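DNA repair protein XRCC1 (Mus musculus, PDB 3PC6) acts as a scaffold in DNA single-strand break repair, assembling repair protein complexes and binding poly-ADP-ribose chains. Local coordinates at residues B[9-14]-B[46-51]; B[50-55]-B[72-77]. All blocks are in the same frame, centred on the assembly; numbering follows the deposited sequence.

In the fold
This chain is the second BRCT domain of XRCC1, built on a parallel sheet with strand order 37-38, 12-16, 48-51, 70-72. From the N terminus, the chain enters strand 12-16, passes through helix 23-33 and edge strand 37-38, and returns as strand 48-51. Interaction 1 closes that loop of 31 residues by pairing two strands. The chain then runs through helix 59-65 and comes back along strand 70-72 into helix 75-83. Interaction 2 closes this second loop, of 16 residues, and joins the sheet to helix 75-83. The loops follow one another and do not nest; the contacts share Ile50 and Thr51. On one sheet face, Phe13 and Phe48 from interaction 1 pack against Trp76 from interaction 2.

Interaction 1: B[9-14]-B[46-51]; sequences EGKHFF and VQFVIT
Phe13 and Phe48 run alongside each other on one face of the sheet. Their ring planes are 31° apart, and CD1 of Phe48 sits over one face of the Phe13 ring, near its border. Phe13 CD2 also touches Phe48 CB at 4.0 Å, while Ile50 CD1 meets the Phe13 ring at its edge. Lys11 CD adds to this group, 3.8 Å from Phe48 CE1. On the other face, Phe14 CB rests on Val46 CG1 at 3.9 Å. Between these layers the parallel strands 12-14 and 48-51 are bonded by Phe14 N to Phe48 O (2.8 Å) and Ile50 N to Phe14 O (2.9 Å).

Farther out, His12 O accepts from both Phe48 N and Gln47 N, the latter lying above the carbonyl plane. Gln47 extends beyond CG, with chi2 at 166°, and brings OE1 to His12 N at 3.0 Å. The His12 ring turns its CD2 edge to the same OE1, while ND1 bonds to Glu39. Just before strand 48-51 begins, the Gln47 side chain thus gives His12 N the acceptor that a backbone carbonyl would supply in regular strand pairing.

Interaction 2: B[50-55]-B[72-77]; sequences ITAQEW and VRPRWI
Arg73 reaches back from just beyond strand 70-72 to grip two backbone carbonyls in the turn after strand 48-51. Its NH1 donates to Thr51 O at 2.8 Å and to Gln53 O at 2.7 Å, and both oxygens lie near the guanidinium plane. The approach to Thr51 O is from above the carbonyl plane, 55° out of it. NH2 adds a weak bond to Gln53 O. The Arg73 chain bends at chi2 (-57°), which brings its end back to the turn although its CB points away. The turn is also braced from within, because Thr51 OG1 accepts from Gln53 N to form an ST turn. Replacing Arg73 with an alanine would probably leave the carbonyls of Thr51 and Gln53 without their shared donor and the turn less firmly tied to the sheet.

In the BRCT fold, this lies at the C-terminal ends of two neighbouring parallel strands, where the chain of the second passes into helix 75-83. Thr51 N bonds to Val72 O at 3.0 Å, continuing the strand pairing.

On the sheet face that carries Val72, Ile50 fills the angle between sheet and helix. Its CG2 lies against Pro74 CA at 3.7 Å. Chi1 (-51°) sets CG1 beside the backbone N, and the further turn at chi2 brings CD1 to the edge of the Trp76 ring, 3.9 Å from CE3. In one of its two conformers, Ile77 packs its CD1 on Ile50 CG1. The indole NE1 of Trp76 bonds to Leu87 O. Leu27 of helix 23-33 meets Pro74.

Interaction 1: B[9-14]-B[46-51]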
loop_
_atom_site.group_PDB
_atom_site.type_symbol
_atom_site.label_atom_id
_atom_site.label_comp_id
_atom_site.label_asym_id
_atom_site.label_seq_id
_atom_site.Cartn_x
_atom_site.Cartn_y
_atom_site.Cartn_z
ATOM N N GLU B 9 -13.028 1.736 -2.876
ATOM C CA GLU B 9 -13.369 2.490 -1.675
ATOM C C GLU B 9 -14.333 1.715 -0.778
ATOM O O GLU B 9 -15.316 1.145 -1.253
ATOM C CB GLU B 9 -13.980 3.837 -2.058
ATOM C CG GLU B 9 -14.132 4.804 -0.898
ATOM C CD GLU B 9 -14.588 6.179 -1.354
ATOM O OE1 GLU B 9 -15.395 6.249 -2.308
ATOM O OE2 GLU B 9 -14.139 7.185 -0.764
ATOM N N GLY B 10 -14.049 1.692 0.523
ATOM C CA GLY B 10 -14.921 1.031 1.482
ATOM C C GLY B 10 -14.800 -0.489 1.544
ATOM O O GLY B 10 -15.477 -1.134 2.337
ATOM N N LYS B 11 -13.939 -1.068 0.715
ATOM C CA LYS B 11 -13.780 -2.524 0.684
ATOM C C LYS B 11 -12.516 -2.970 1.425
ATOM O O LYS B 11 -11.451 -2.402 1.219
ATOM C CB LYS B 11 -13.736 -3.011 -0.762
ATOM C CG LYS B 11 -15.004 -2.696 -1.544
ATOM C CD LYS B 11 -15.076 -3.505 -2.822
ATOM C CE LYS B 11 -16.292 -3.111 -3.642
ATOM N NZ LYS B 11 -17.509 -2.983 -2.802
ATOM N N HIS B 12 -12.639 -3.993 2.267
ATOM C CA HIS B 12 -11.515 -4.478 3.068
ATOM C C HIS B 12 -11.000 -5.830 2.597
ATOM O O HIS B 12 -11.785 -6.758 2.402
ATOM C CB HIS B 12 -11.918 -4.550 4.536
ATOM C CG HIS B 12 -12.325 -3.227 5.102
ATOM N ND1 HIS B 12 -11.488 -2.464 5.888
ATOM C CD2 HIS B 12 -13.470 -2.515 4.972
ATOM C CE1 HIS B 12 -12.103 -1.345 6.228
ATOM N NE2 HIS B 12 -13.307 -1.351 5.685
ATOM N N PHE B 13 -9.680 -5.926 2.411
ATOM C CA PHE B 13 -9.053 -7.121 1.853
ATOM C C PHE B 13 -8.079 -7.738 2.848
ATOM O O PHE B 13 -7.408 -7.022 3.596
ATOM C CB PHE B 13 -8.267 -6.773 0.577
ATOM C CG PHE B 13 -9.097 -6.130 -0.506
ATOM C CD1 PHE B 13 -9.560 -4.826 -0.369
ATOM C CD2 PHE B 13 -9.381 -6.818 -1.670
ATOM C CE1 PHE B 13 -10.318 -4.228 -1.370
ATOM C CE2 PHE B 13 -10.137 -6.237 -2.671
ATOM C CZ PHE B 13 -10.607 -4.934 -2.523
ATOM N N PHE B 14 -8.006 -9.062 2.847
ATOM C CA PHE B 14 -6.954 -9.796 3.536
ATOM C C PHE B 14 -6.213 -10.635 2.491
ATOM O O PHE B 14 -6.831 -11.389 1.743
ATOM C CB PHE B 14 -7.553 -10.703 4.608
ATOM C CG PHE B 14 -6.538 -11.527 5.339
ATOM C CD1 PHE B 14 -5.832 -10.997 6.406
ATOM C CD2 PHE B 14 -6.302 -12.846 4.971
ATOM C CE1 PHE B 14 -4.894 -11.769 7.089
ATOM C CE2 PHE B 14 -5.369 -13.619 5.640
ATOM C CZ PHE B 14 -4.658 -13.075 6.700
ATOM N N VAL B 46 -12.909 -7.621 7.560
ATOM C CA VAL B 46 -12.533 -8.264 6.298
ATOM C C VAL B 46 -13.757 -8.675 5.458
ATOM O O VAL B 46 -14.708 -9.267 5.970
ATOM C CB VAL B 46 -11.617 -9.486 6.536
ATOM C CG1 VAL B 46 -11.327 -10.221 5.220
ATOM C CG2 VAL B 46 -10.319 -9.049 7.212
ATOM N N GLN B 47 -13.717 -8.346 4.168
ATOM C CA GLN B 47 -14.768 -8.706 3.236
ATOM C C GLN B 47 -14.283 -9.642 2.121
ATOM O O GLN B 47 -15.040 -10.504 1.661
ATOM C CB GLN B 47 -15.392 -7.438 2.651
ATOM C CG GLN B 47 -15.990 -6.527 3.722
ATOM C CD GLN B 47 -16.302 -5.130 3.208
ATOM O OE1 GLN B 47 -15.567 -4.582 2.393
ATOM N NE2 GLN B 47 -17.395 -4.548 3.691
ATOM N N PHE B 48 -13.027 -9.472 1.700
ATOM C CA PHE B 48 -12.439 -10.271 0.627
ATOM C C PHE B 48 -11.124 -10.906 1.057
ATOM O O PHE B 48 -10.196 -10.215 1.460
ATOM C CB PHE B 48 -12.202 -9.418 -0.627
ATOM C CG PHE B 48 -13.445 -8.767 -1.130
ATOM C CD1 PHE B 48 -13.763 -7.474 -0.756
ATOM C CD2 PHE B 48 -14.344 -9.482 -1.920
ATOM C CE1 PHE B 48 -14.945 -6.878 -1.188
ATOM C CE2 PHE B 48 -15.531 -8.890 -2.364
ATOM C CZ PHE B 48 -15.833 -7.590 -1.991
ATOM N N VAL B 49 -11.073 -12.226 0.970
ATOM C CA VAL B 49 -9.853 -12.997 1.202
ATOM C C VAL B 49 -9.275 -13.369 -0.162
ATOM O O VAL B 49 -9.910 -14.099 -0.937
ATOM C CB VAL B 49 -10.178 -14.265 2.009
ATOM C CG1 VAL B 49 -8.943 -15.152 2.167
ATOM C CG2 VAL B 49 -10.761 -13.878 3.369
ATOM N N ILE B 50 -8.101 -12.830 -0.474
ATOM C CA ILE B 50 -7.450 -13.084 -1.756
ATOM C C ILE B 50 -6.446 -14.207 -1.587
ATOM O O ILE B 50 -5.578 -14.135 -0.720
ATOM C CB ILE B 50 -6.711 -11.843 -2.281
ATOM C CG1 ILE B 50 -7.627 -10.613 -2.262
ATOM C CG2 ILE B 50 -6.127 -12.116 -3.663
ATOM C CD1 ILE B 50 -8.919 -10.739 -3.090
ATOM N N THR B 51 -6.577 -15.254 -2.395
ATOM C CA THR B 51 -5.725 -16.432 -2.256
ATOM C C THR B 51 -5.369 -17.074 -3.598
ATOM O O THR B 51 -6.227 -17.227 -4.462
ATOM C CB THR B 51 -6.377 -17.498 -1.349
ATOM O OG1 THR B 51 -5.602 -18.704 -1.390
ATOM C CG2 THR B 51 -7.809 -17.802 -1.794
#

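Interaction 2: B[50-55]-B[72-77]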
loop_
_atom_site.group_PDB
_atom_site.type_symbol
_atom_site.label_atom_id
_atom_site.label_comp_id
_atom_site.label_asym_id
_atom_site.label_seq_id
_atom_site.Cartn_x
_atom_site.Cartn_y
_atom_site.Cartn_z
ATOM N N ILE B 50 -8.101 -12.830 -0.474
ATOM C CA ILE B 50 -7.450 -13.084 -1.756
ATOM C C ILE B 50 -6.446 -14.207 -1.587
ATOM O O ILE B 50 -5.578 -14.135 -0.720
ATOM C CB ILE B 50 -6.711 -11.843 -2.281
ATOM C CG1 ILE B 50 -7.627 -10.613 -2.262
ATOM C CG2 ILE B 50 -6.127 -12.116 -3.663
ATOM C CD1 ILE B 50 -8.919 -10.739 -3.090
ATOM N N THR B 51 -6.577 -15.254 -2.395
ATOM C CA THR B 51 -5.725 -16.432 -2.256
ATOM C C THR B 51 -5.369 -17.074 -3.598
ATOM O O THR B 51 -6.227 -17.227 -4.462
ATOM C CB THR B 51 -6.377 -17.498 -1.349
ATOM O OG1 THR B 51 -5.602 -18.704 -1.390
ATOM C CG2 THR B 51 -7.809 -17.802 -1.794
ATOM N N ALA B 52 -4.104 -17.452 -3.757
ATOM C CA ALA B 52 -3.669 -18.203 -4.936
ATOM C C ALA B 52 -3.584 -19.719 -4.644
ATOM O O ALA B 52 -3.233 -20.513 -5.521
ATOM C CB ALA B 52 -2.308 -17.675 -5.418
ATOM N N GLN B 53 -3.918 -20.097 -3.412
ATOM C CA GLN B 53 -3.730 -21.463 -2.919
ATOM C C GLN B 53 -5.004 -22.308 -3.015
ATOM O O GLN B 53 -6.071 -21.795 -3.339
ATOM C CB GLN B 53 -3.276 -21.416 -1.453
ATOM C CG GLN B 53 -2.130 -20.441 -1.176
ATOM C CD GLN B 53 -0.783 -20.948 -1.659
ATOM O OE1 GLN B 53 -0.008 -20.207 -2.272
ATOM N NE2 GLN B 53 -0.492 -22.212 -1.380
ATOM N N GLU B 54 -4.882 -23.603 -2.727
ATOM C CA GLU B 54 -6.047 -24.474 -2.593
ATOM C C GLU B 54 -6.889 -23.976 -1.419
ATOM O O GLU B 54 -6.354 -23.382 -0.485
ATOM C CB GLU B 54 -5.611 -25.928 -2.338
ATOM N N TRP B 55 -8.196 -24.203 -1.476
ATOM C CA TRP B 55 -9.083 -23.900 -0.358
ATOM C C TRP B 55 -8.451 -24.369 0.944
ATOM O O TRP B 55 -7.943 -25.487 1.031
ATOM C CB TRP B 55 -10.436 -24.602 -0.541
ATOM C CG TRP B 55 -11.438 -24.308 0.547
ATOM C CD1 TRP B 55 -11.687 -25.058 1.662
ATOM C CD2 TRP B 55 -12.329 -23.189 0.611
ATOM N NE1 TRP B 55 -12.681 -24.475 2.413
ATOM C CE2 TRP B 55 -13.085 -23.321 1.792
ATOM C CE3 TRP B 55 -12.556 -22.082 -0.212
ATOM C CZ2 TRP B 55 -14.050 -22.392 2.168
ATOM C CZ3 TRP B 55 -13.521 -21.166 0.164
ATOM C CH2 TRP B 55 -14.254 -21.328 1.344
ATOM N N VAL B 72 -11.484 -15.073 -3.140
ATOM C CA VAL B 72 -11.279 -14.683 -4.536
ATOM C C VAL B 72 -9.836 -14.865 -4.995
ATOM O O VAL B 72 -8.910 -14.694 -4.204
ATOM C CB VAL B 72 -11.621 -13.199 -4.736
ATOM C CG1 VAL B 72 -11.813 -12.886 -6.223
ATOM C CG2 VAL B 72 -12.840 -12.818 -3.927
ATOM N N ARG B 73 -9.661 -15.190 -6.278
ATOM C CA ARG B 73 -8.336 -15.291 -6.907
ATOM C C ARG B 73 -7.709 -13.916 -7.175
ATOM O O ARG B 73 -8.409 -12.958 -7.469
ATOM C CB ARG B 73 -8.436 -16.065 -8.230
ATOM C CG ARG B 73 -8.836 -17.557 -8.063
ATOM C CD ARG B 73 -7.848 -18.249 -7.143
ATOM N NE ARG B 73 -8.066 -19.691 -7.047
ATOM C CZ ARG B 73 -7.571 -20.448 -6.077
ATOM N NH1 ARG B 73 -6.840 -19.894 -5.117
ATOM N NH2 ARG B 73 -7.818 -21.757 -6.055
ATOM N N PRO B 74 -6.372 -13.823 -7.098
ATOM C CA PRO B 74 -5.739 -12.519 -7.359
ATOM C C PRO B 74 -6.020 -11.966 -8.767
ATOM O O PRO B 74 -5.965 -10.749 -8.959
ATOM C CB PRO B 74 -4.244 -12.784 -7.142
ATOM C CG PRO B 74 -4.082 -14.277 -7.062
ATOM C CD PRO B 74 -5.415 -14.847 -6.649
ATOM N N ARG B 75 -6.334 -12.828 -9.732
ATOM C CA ARG B 75 -6.702 -12.353 -11.070
ATOM C C ARG B 75 -7.833 -11.311 -11.032
ATOM O O ARG B 75 -7.916 -10.449 -11.904
ATOM C CB ARG B 75 -7.075 -13.519 -11.999
ATOM C CG ARG B 75 -7.533 -13.087 -13.397
ATOM C CD ARG B 75 -6.417 -12.366 -14.176
ATOM N NE ARG B 75 -5.334 -13.272 -14.555
ATOM C CZ ARG B 75 -4.191 -12.890 -15.123
ATOM N NH1 ARG B 75 -3.965 -11.607 -15.378
ATOM N NH2 ARG B 75 -3.269 -13.792 -15.434
ATOM N N TRP B 76 -8.711 -11.389 -10.036
ATOM C CA TRP B 76 -9.786 -10.401 -9.904
ATOM C C TRP B 76 -9.222 -8.977 -9.805
ATOM O O TRP B 76 -9.681 -8.064 -10.491
ATOM C CB TRP B 76 -10.608 -10.693 -8.655
ATOM C CG TRP B 76 -11.651 -9.672 -8.310
ATOM C CD1 TRP B 76 -12.558 -9.100 -9.155
ATOM C CD2 TRP B 76 -11.939 -9.152 -7.004
ATOM N NE1 TRP B 76 -13.379 -8.242 -8.458
ATOM C CE2 TRP B 76 -13.020 -8.256 -7.138
ATOM C CE3 TRP B 76 -11.380 -9.351 -5.736
ATOM C CZ2 TRP B 76 -13.554 -7.565 -6.055
ATOM C CZ3 TRP B 76 -11.921 -8.669 -4.658
ATOM C CH2 TRP B 76 -12.995 -7.786 -4.826
ATOM N N ILE B 77 -8.231 -8.793 -8.944
ATOM C CA ILE B 77 -7.628 -7.477 -8.757
ATOM C C ILE B 77 -6.838 -7.037 -9.989
ATOM O O ILE B 77 -6.861 -5.864 -10.357
ATOM C CB ILE B 77 -6.751 -7.450 -7.498
ATOM C CG1 ILE B 77 -7.627 -7.640 -6.258
ATOM C CG2 ILE B 77 -5.944 -6.148 -7.421
ATOM C CD1 ILE B 77 -6.865 -8.069 -5.034
#